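Long-range contact in peroxisomal membrane protein LPX1 (Saccharomyces cerevisiae, PDB 2Y6U), which has acyl esterase, triacylglycerol lipase and phospholipase A activity in peroxisomes and belongs to the alpha/beta hydrolases: residues Thr49-Asn54 with Pro136-Val141. Numbering follows the deposited sequence. Where two conformers were deposited one is given.
Sequences TATRLN and PALNVV
N54 and N139 sit side by side on neighbouring parallel strands in the central sheet of the alpha/beta-hydrolase fold, their amides pointing the same way. The two amide planes are 26° apart, nearly coplanar, and N54 ND2 donates to N139 OD1 at 2.9 Å, with the oxygen lying in the donor's own amide plane. Matching first torsions, CG opposite the carbonyl carbon (chi1 -61° and -62°), with similar second ones, carry both amides the same way. The outer atoms of the pair end on main chain: N139 ND2 donates to L161 O, while N54 OD1 weakly accepts from the backbone N of K88 in strand 84-92.

On the other face, L138 is flanked by T51 and L53. T51 CG2 abuts L138 CG at 3.7 Å, and in one of its two conformers L53 brings CD2 against L138 CB; I341 and V345 of helix 330-347 cover L53. Beneath these side chains, R52 and N54 each use both N and O to bond the second strand, alternating between P136 O, L138 N, L138 O and V140 N. Strand 137-144 runs into a GxSxG sequence, consistent with a nucleophile elbow. Back on the asparagine face, R52 crosses P136 at about a right angle, R52 NH1 3.8 Å from P136 CD.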
ATOM      1  N   THR A  49      -8.170  -2.980  30.743  1.00 83.65           N
ATOM      2  CA  THR A  49      -7.505  -1.724  30.297  1.00 80.31           C
ATOM      3  C   THR A  49      -6.018  -1.848  29.832  1.00 74.08           C
ATOM      4  O   THR A  49      -5.386  -0.828  29.537  1.00 73.35           O
ATOM      5  CB  THR A  49      -7.532  -0.609  31.420  1.00 82.86           C
ATOM      6  OG1 THR A  49      -6.570  -0.928  32.439  1.00 81.83           O
ATOM      7  CG2 THR A  49      -8.937  -0.429  32.036  1.00 87.37           C
ATOM      8  N   ALA A  50      -5.466  -3.065  29.803  1.00 68.98           N
ATOM      9  CA  ALA A  50      -4.048  -3.254  29.527  1.00 63.51           C
ATOM     10  C   ALA A  50      -3.798  -3.107  28.025  1.00 57.75           C
ATOM     11  O   ALA A  50      -4.444  -3.733  27.191  1.00 55.64           O
ATOM     12  CB  ALA A  50      -3.574  -4.574  30.021  1.00 63.43           C
ATOM     13  N   THR A  51      -2.839  -2.268  27.682  1.00 54.66           N
ATOM     14  CA  THR A  51      -2.444  -2.110  26.270  1.00 48.51           C
ATOM     15  C   THR A  51      -1.664  -3.303  25.839  1.00 45.54           C
ATOM     16  O   THR A  51      -0.702  -3.728  26.485  1.00 45.91           O
ATOM     17  CB  THR A  51      -1.606  -0.843  26.100  1.00 48.85           C
ATOM     18  OG1 THR A  51      -2.336   0.249  26.609  1.00 49.49           O
ATOM     19  CG2 THR A  51      -1.289  -0.541  24.682  1.00 43.66           C
ATOM     20  N   ARG A  52      -2.039  -3.854  24.702  1.00 43.43           N
ATOM     21  CA  ARG A  52      -1.274  -4.847  24.080  1.00 42.26           C
ATOM     22  C   ARG A  52      -0.160  -4.160  23.242  1.00 40.41           C
ATOM     23  O   ARG A  52      -0.457  -3.334  22.387  1.00 41.74           O
ATOM     24  CB  ARG A  52      -2.133  -5.618  23.083  1.00 43.51           C
ATOM     25  CG  ARG A  52      -2.888  -6.846  23.561  1.00 52.07           C
ATOM     26  CD  ARG A  52      -4.164  -6.484  24.131  1.00 60.11           C
ATOM     27  NE  ARG A  52      -5.292  -7.291  23.634  1.00 67.83           N
ATOM     28  CZ  ARG A  52      -6.503  -7.336  24.220  1.00 71.85           C
ATOM     29  NH1 ARG A  52      -6.755  -6.651  25.349  1.00 75.18           N
ATOM     30  NH2 ARG A  52      -7.475  -8.078  23.670  1.00 73.85           N
ATOM     31  N   LEU A  53       1.083  -4.591  23.417  1.00 37.30           N
ATOM     32  CA  LEU A  53       2.171  -4.109  22.563  0.70 34.14           C
ATOM     33  C   LEU A  53       2.501  -5.186  21.581  1.00 31.64           C
ATOM     34  O   LEU A  53       2.708  -6.354  21.931  1.00 31.05           O
ATOM     35  CB  LEU A  53       3.444  -3.735  23.327  0.70 34.85           C
ATOM     36  CG  LEU A  53       3.371  -2.578  24.322  0.70 38.81           C
ATOM     37  CD1 LEU A  53       4.636  -2.549  25.156  0.70 35.27           C
ATOM     38  CD2 LEU A  53       3.196  -1.242  23.616  0.70 44.29           C
ATOM     39  N   ASN A  54       2.528  -4.799  20.320  1.00 28.02           N
ATOM     40  CA  ASN A  54       2.926  -5.694  19.266  1.00 27.24           C
ATOM     41  C   ASN A  54       4.211  -5.137  18.619  1.00 27.54           C
ATOM     42  O   ASN A  54       4.276  -3.944  18.333  1.00 28.13           O
ATOM     43  CB  ASN A  54       1.826  -5.787  18.178  1.00 27.57           C
ATOM     44  CG  ASN A  54       0.522  -6.309  18.724  1.00 31.20           C
ATOM     45  OD1 ASN A  54       0.552  -7.340  19.386  1.00 29.51           O
ATOM     46  ND2 ASN A  54      -0.581  -5.572  18.576  1.00 28.46           N
ATOM     47  N   PRO A 136      -6.956  -2.939  23.025  1.00 63.66           N
ATOM     48  CA  PRO A 136      -6.258  -1.745  22.544  1.00 60.57           C
ATOM     49  C   PRO A 136      -4.779  -2.021  22.358  1.00 54.85           C
ATOM     50  O   PRO A 136      -4.141  -2.507  23.301  1.00 53.20           O
ATOM     51  CB  PRO A 136      -6.399  -0.763  23.695  1.00 62.72           C
ATOM     52  CG  PRO A 136      -6.502  -1.596  24.895  1.00 66.28           C
ATOM     53  CD  PRO A 136      -7.064  -2.935  24.490  1.00 66.79           C
ATOM     54  N   ALA A 137      -4.249  -1.672  21.189  1.00 49.66           N
ATOM     55  CA  ALA A 137      -2.950  -2.141  20.803  1.00 45.87           C
ATOM     56  C   ALA A 137      -2.075  -0.915  20.530  1.00 43.58           C
ATOM     57  O   ALA A 137      -2.583   0.176  20.178  1.00 42.72           O
ATOM     58  CB  ALA A 137      -3.080  -2.955  19.566  1.00 45.01           C
ATOM     59  N   LEU A 138      -0.789  -1.099  20.725  1.00 32.62           N
ATOM     60  CA  LEU A 138       0.200  -0.193  20.201  1.00 32.74           C
ATOM     61  C   LEU A 138       1.241  -1.044  19.473  1.00 28.49           C
ATOM     62  O   LEU A 138       1.687  -2.032  19.978  1.00 29.60           O
ATOM     63  CB  LEU A 138       0.896   0.589  21.305  1.00 35.25           C
ATOM     64  CG  LEU A 138       0.017   1.673  22.007  1.00 40.85           C
ATOM     65  CD1 LEU A 138       0.719   2.321  23.243  1.00 42.10           C
ATOM     66  CD2 LEU A 138      -0.508   2.837  21.013  1.00 38.44           C
ATOM     67  N   ASN A 139       1.548  -0.616  18.258  1.00 26.59           N
ATOM     68  CA  ASN A 139       2.372  -1.407  17.412  1.00 24.81           C
ATOM     69  C   ASN A 139       3.657  -0.686  17.155  1.00 22.99           C
ATOM     70  O   ASN A 139       3.636   0.513  16.811  1.00 23.98           O
ATOM     71  CB  ASN A 139       1.644  -1.584  16.104  1.00 23.11           C
ATOM     72  CG  ASN A 139       0.278  -2.341  16.235  1.00 26.64           C
ATOM     73  OD1 ASN A 139       0.139  -3.270  17.027  1.00 28.25           O
ATOM     74  ND2 ASN A 139      -0.761  -1.811  15.542  1.00 28.58           N
ATOM     75  N   VAL A 140       4.739  -1.422  17.208  1.00 23.45           N
ATOM     76  CA  VAL A 140       6.081  -0.849  17.087  1.00 22.57           C
ATOM     77  C   VAL A 140       6.838  -1.621  16.016  1.00 23.26           C
ATOM     78  O   VAL A 140       6.737  -2.842  15.977  1.00 23.36           O
ATOM     79  CB  VAL A 140       6.855  -1.036  18.378  1.00 24.54           C
ATOM     80  CG1 VAL A 140       8.354  -0.401  18.237  1.00 22.80           C
ATOM     81  CG2 VAL A 140       6.058  -0.534  19.588  1.00 28.75           C
ATOM     82  N   VAL A 141       7.473  -0.918  15.084  1.00 22.40           N
ATOM     83  CA  VAL A 141       8.311  -1.578  14.055  1.00 21.89           C
ATOM     84  C   VAL A 141       9.733  -1.210  14.335  1.00 22.46           C
ATOM     85  O   VAL A 141      10.007  -0.069  14.632  1.00 23.41           O
ATOM     86  CB  VAL A 141       7.893  -1.212  12.607  1.00 22.33           C
ATOM     87  CG1 VAL A 141       7.929   0.316  12.371  1.00 21.91           C
ATOM     88  CG2 VAL A 141       8.739  -2.021  11.518  1.00 20.78           C
TER